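Local coordinates for programmed Cell Death Protein 5 Homolog (Leishmania major, PDB 6VMT) that probably binds DNA, as a member of the PDCD5 family of putative DNA-binding proteins, at residues M39-V44 with I70-Q75. Residues are numbered along the deposited sequence; the frame is centred on the assembly and turned at random.
Sequences MLRAFV and IIQAVQ
Phe43 fits as a knob into a hole formed by Ile70, Ile71, Val74 and Gln75, packing the last turn of helix 12-43 against the C-terminal part of helix 46-75 in the helical bundle of this PDCD5-family protein. The short helical axes cross at 62° and approach to 10.6 Å, and the contact is made chiefly by side chains. Its dense part centres on the Phe43 ring. Val74 CG1 stands 3.6 Å from the ring centroid and only 6° off the normal, a CH-pi contact over one face; Met39 O of the same helix lies over the opposite face, offset toward the rim. Ile71 CA and Gln75 CG meet the ring edge near its plane. Deeper in the fold, Val44 turns out of the helix and sets CG2 3.7 Å from Ile70 CG2, the two side chains crossing at about a right angle. Helix 85-103 backs this buried corner through Val88 on Val44 and Leu91 on Ile70, while Met79 touches Ile70 and Val74. Leu40 adds a lighter touch, CD2 lying 4.2 Å from Ile71 CG1. Toward solvent the contact thins to two long side chains, partly exposed Met39 and exposed Gln75. Met39 runs extended beyond CG (chi3 -172°), carrying its sulfur across Ile71, with SD 4.1 Å from Ile71 CG2. The Gln75 amide stands nearly perpendicular to the Phe43 ring plane, and its NE2 ends 3.3 Å from Met39 CE.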
ATOM      1  N   MET A  39       7.139   1.122   6.214  1.00 51.02           N
ATOM      2  CA  MET A  39       7.211  -0.346   6.080  1.00 42.55           C
ATOM      3  C   MET A  39       7.916  -0.672   4.758  1.00 48.38           C
ATOM      4  O   MET A  39       8.827  -1.480   4.779  1.00 65.62           O
ATOM      5  CB  MET A  39       5.801  -0.923   6.154  1.00 40.45           C
ATOM      6  CG  MET A  39       5.257  -1.006   7.548  1.00 39.06           C
ATOM      7  SD  MET A  39       3.737  -2.000   7.536  1.00 38.40           S
ATOM      8  CE  MET A  39       3.012  -1.865   9.175  1.00 69.33           C
ATOM      9  N   LEU A  40       7.613   0.026   3.671  1.00 49.95           N
ATOM     10  CA  LEU A  40       8.261  -0.190   2.348  1.00 51.20           C
ATOM     11  C   LEU A  40       9.680   0.342   2.319  1.00 52.17           C
ATOM     12  O   LEU A  40      10.471  -0.256   1.607  1.00 76.20           O
ATOM     13  CB  LEU A  40       7.473   0.504   1.239  1.00 54.15           C
ATOM     14  CG  LEU A  40       6.112  -0.095   0.921  1.00 55.78           C
ATOM     15  CD1 LEU A  40       5.415   0.741  -0.131  1.00 60.62           C
ATOM     16  CD2 LEU A  40       6.253  -1.530   0.438  1.00 67.38           C
ATOM     17  N   ARG A  41       9.993   1.455   2.979  1.00 63.00           N
ATOM     18  CA  ARG A  41      11.394   1.974   3.013  1.00 68.33           C
ATOM     19  C   ARG A  41      12.300   0.871   3.567  1.00 62.80           C
ATOM     20  O   ARG A  41      13.371   0.668   3.006  1.00 75.20           O
ATOM     21  CB  ARG A  41      11.557   3.218   3.894  1.00 78.12           C
ATOM     22  CG  ARG A  41      11.181   4.539   3.240  1.00 94.94           C
ATOM     23  CD  ARG A  41      10.791   5.613   4.256  1.00112.99           C
ATOM     24  NE  ARG A  41      11.100   6.957   3.785  1.00127.67           N
ATOM     25  CZ  ARG A  41      12.327   7.485   3.741  1.00151.04           C
ATOM     26  NH1 ARG A  41      13.381   6.787   4.144  1.00153.83           N
ATOM     27  NH2 ARG A  41      12.495   8.716   3.284  1.00146.48           N
ATOM     28  N   ALA A  42      11.836   0.161   4.601  1.00 56.53           N
ATOM     29  CA  ALA A  42      12.592  -0.836   5.395  1.00 52.94           C
ATOM     30  C   ALA A  42      12.697  -2.178   4.670  1.00 55.21           C
ATOM     31  O   ALA A  42      13.709  -2.893   4.896  1.00 55.51           O
ATOM     32  CB  ALA A  42      11.899  -1.034   6.713  1.00 49.89           C
ATOM     33  N   PHE A  43      11.648  -2.520   3.916  1.00 55.96           N
ATOM     34  CA  PHE A  43      11.385  -3.874   3.371  1.00 57.17           C
ATOM     35  C   PHE A  43      11.949  -3.973   1.960  1.00 59.44           C
ATOM     36  O   PHE A  43      12.501  -5.036   1.600  1.00 59.72           O
ATOM     37  CB  PHE A  43       9.887  -4.180   3.317  1.00 50.73           C
ATOM     38  CG  PHE A  43       9.204  -4.378   4.651  1.00 50.55           C
ATOM     39  CD1 PHE A  43       9.909  -4.322   5.841  1.00 51.32           C
ATOM     40  CD2 PHE A  43       7.854  -4.666   4.709  1.00 46.79           C
ATOM     41  CE1 PHE A  43       9.271  -4.536   7.051  1.00 50.40           C
ATOM     42  CE2 PHE A  43       7.222  -4.901   5.916  1.00 50.90           C
ATOM     43  CZ  PHE A  43       7.929  -4.827   7.088  1.00 51.73           C
ATOM     44  N   VAL A  44      11.793  -2.898   1.191  1.00 57.38           N
ATOM     45  CA  VAL A  44      12.053  -2.892  -0.277  1.00 58.99           C
ATOM     46  C   VAL A  44      13.246  -1.980  -0.517  1.00 54.97           C
ATOM     47  O   VAL A  44      13.393  -1.014   0.217  1.00 71.69           O
ATOM     48  CB  VAL A  44      10.802  -2.458  -1.061  1.00 52.29           C
ATOM     49  CG1 VAL A  44      11.008  -2.476  -2.557  1.00 50.13           C
ATOM     50  CG2 VAL A  44       9.634  -3.349  -0.732  1.00 64.09           C
ATOM     51  N   ILE A  70       4.274  -7.940  -0.461  1.00 48.31           N
ATOM     52  CA  ILE A  70       5.622  -7.791   0.162  1.00 48.45           C
ATOM     53  C   ILE A  70       5.423  -7.566   1.654  1.00 49.12           C
ATOM     54  O   ILE A  70       6.092  -8.195   2.437  1.00 60.88           O
ATOM     55  CB  ILE A  70       6.382  -6.622  -0.456  1.00 49.64           C
ATOM     56  CG1 ILE A  70       6.854  -6.943  -1.869  1.00 51.81           C
ATOM     57  CG2 ILE A  70       7.518  -6.205   0.453  1.00 52.52           C
ATOM     58  CD1 ILE A  70       7.276  -5.743  -2.645  1.00 51.26           C
ATOM     59  N   ILE A  71       4.496  -6.702   2.024  1.00 49.86           N
ATOM     60  CA  ILE A  71       4.284  -6.366   3.448  1.00 48.10           C
ATOM     61  C   ILE A  71       3.799  -7.606   4.184  1.00 46.80           C
ATOM     62  O   ILE A  71       4.425  -7.953   5.189  1.00 54.76           O
ATOM     63  CB  ILE A  71       3.288  -5.225   3.563  1.00 51.73           C
ATOM     64  CG1 ILE A  71       3.886  -3.955   2.983  1.00 55.97           C
ATOM     65  CG2 ILE A  71       2.857  -5.061   5.004  1.00 61.21           C
ATOM     66  CD1 ILE A  71       2.930  -2.809   2.993  1.00 58.46           C
ATOM     67  N   GLN A  72       2.702  -8.227   3.757  1.00 46.47           N
ATOM     68  CA  GLN A  72       2.178  -9.418   4.485  1.00 51.91           C
ATOM     69  C   GLN A  72       3.309 -10.443   4.567  1.00 50.40           C
ATOM     70  O   GLN A  72       3.475 -11.026   5.626  1.00 72.07           O
ATOM     71  CB  GLN A  72       0.866  -9.973   3.900  1.00 57.83           C
ATOM     72  CG  GLN A  72       0.983 -10.705   2.566  1.00 76.41           C
ATOM     73  CD  GLN A  72       1.332 -12.183   2.608  1.00 79.98           C
ATOM     74  OE1 GLN A  72       0.990 -12.912   3.536  1.00 86.76           O
ATOM     75  NE2 GLN A  72       2.004 -12.657   1.568  1.00 73.51           N
ATOM     76  N   ALA A  73       4.121 -10.581   3.516  1.00 50.66           N
ATOM     77  CA  ALA A  73       5.141 -11.639   3.358  1.00 44.38           C
ATOM     78  C   ALA A  73       6.326 -11.421   4.295  1.00 47.73           C
ATOM     79  O   ALA A  73       6.766 -12.372   4.927  1.00 52.81           O
ATOM     80  CB  ALA A  73       5.612 -11.615   1.944  1.00 52.20           C
ATOM     81  N   VAL A  74       6.904 -10.228   4.272  1.00 46.67           N
ATOM     82  CA  VAL A  74       8.033  -9.838   5.158  1.00 47.22           C
ATOM     83  C   VAL A  74       7.538  -9.881   6.625  1.00 54.44           C
ATOM     84  O   VAL A  74       8.118 -10.607   7.479  1.00 49.27           O
ATOM     85  CB  VAL A  74       8.558  -8.461   4.732  1.00 46.95           C
ATOM     86  CG1 VAL A  74       9.702  -8.002   5.599  1.00 53.19           C
ATOM     87  CG2 VAL A  74       9.003  -8.449   3.285  1.00 49.49           C
ATOM     88  N   GLN A  75       6.432  -9.211   6.936  1.00 54.16           N
ATOM     89  CA  GLN A  75       5.896  -9.212   8.319  1.00 52.48           C
ATOM     90  C   GLN A  75       5.796 -10.624   8.905  1.00 57.24           C
ATOM     91  O   GLN A  75       5.947 -10.722  10.133  1.00 63.27           O
ATOM     92  CB  GLN A  75       4.541  -8.541   8.332  1.00 49.58           C
ATOM     93  CG  GLN A  75       4.672  -7.043   8.461  1.00 51.42           C
ATOM     94  CD  GLN A  75       3.296  -6.454   8.476  1.00 52.57           C
ATOM     95  OE1 GLN A  75       2.328  -7.195   8.321  1.00 49.47           O
ATOM     96  NE2 GLN A  75       3.229  -5.128   8.586  1.00 52.83           N
TER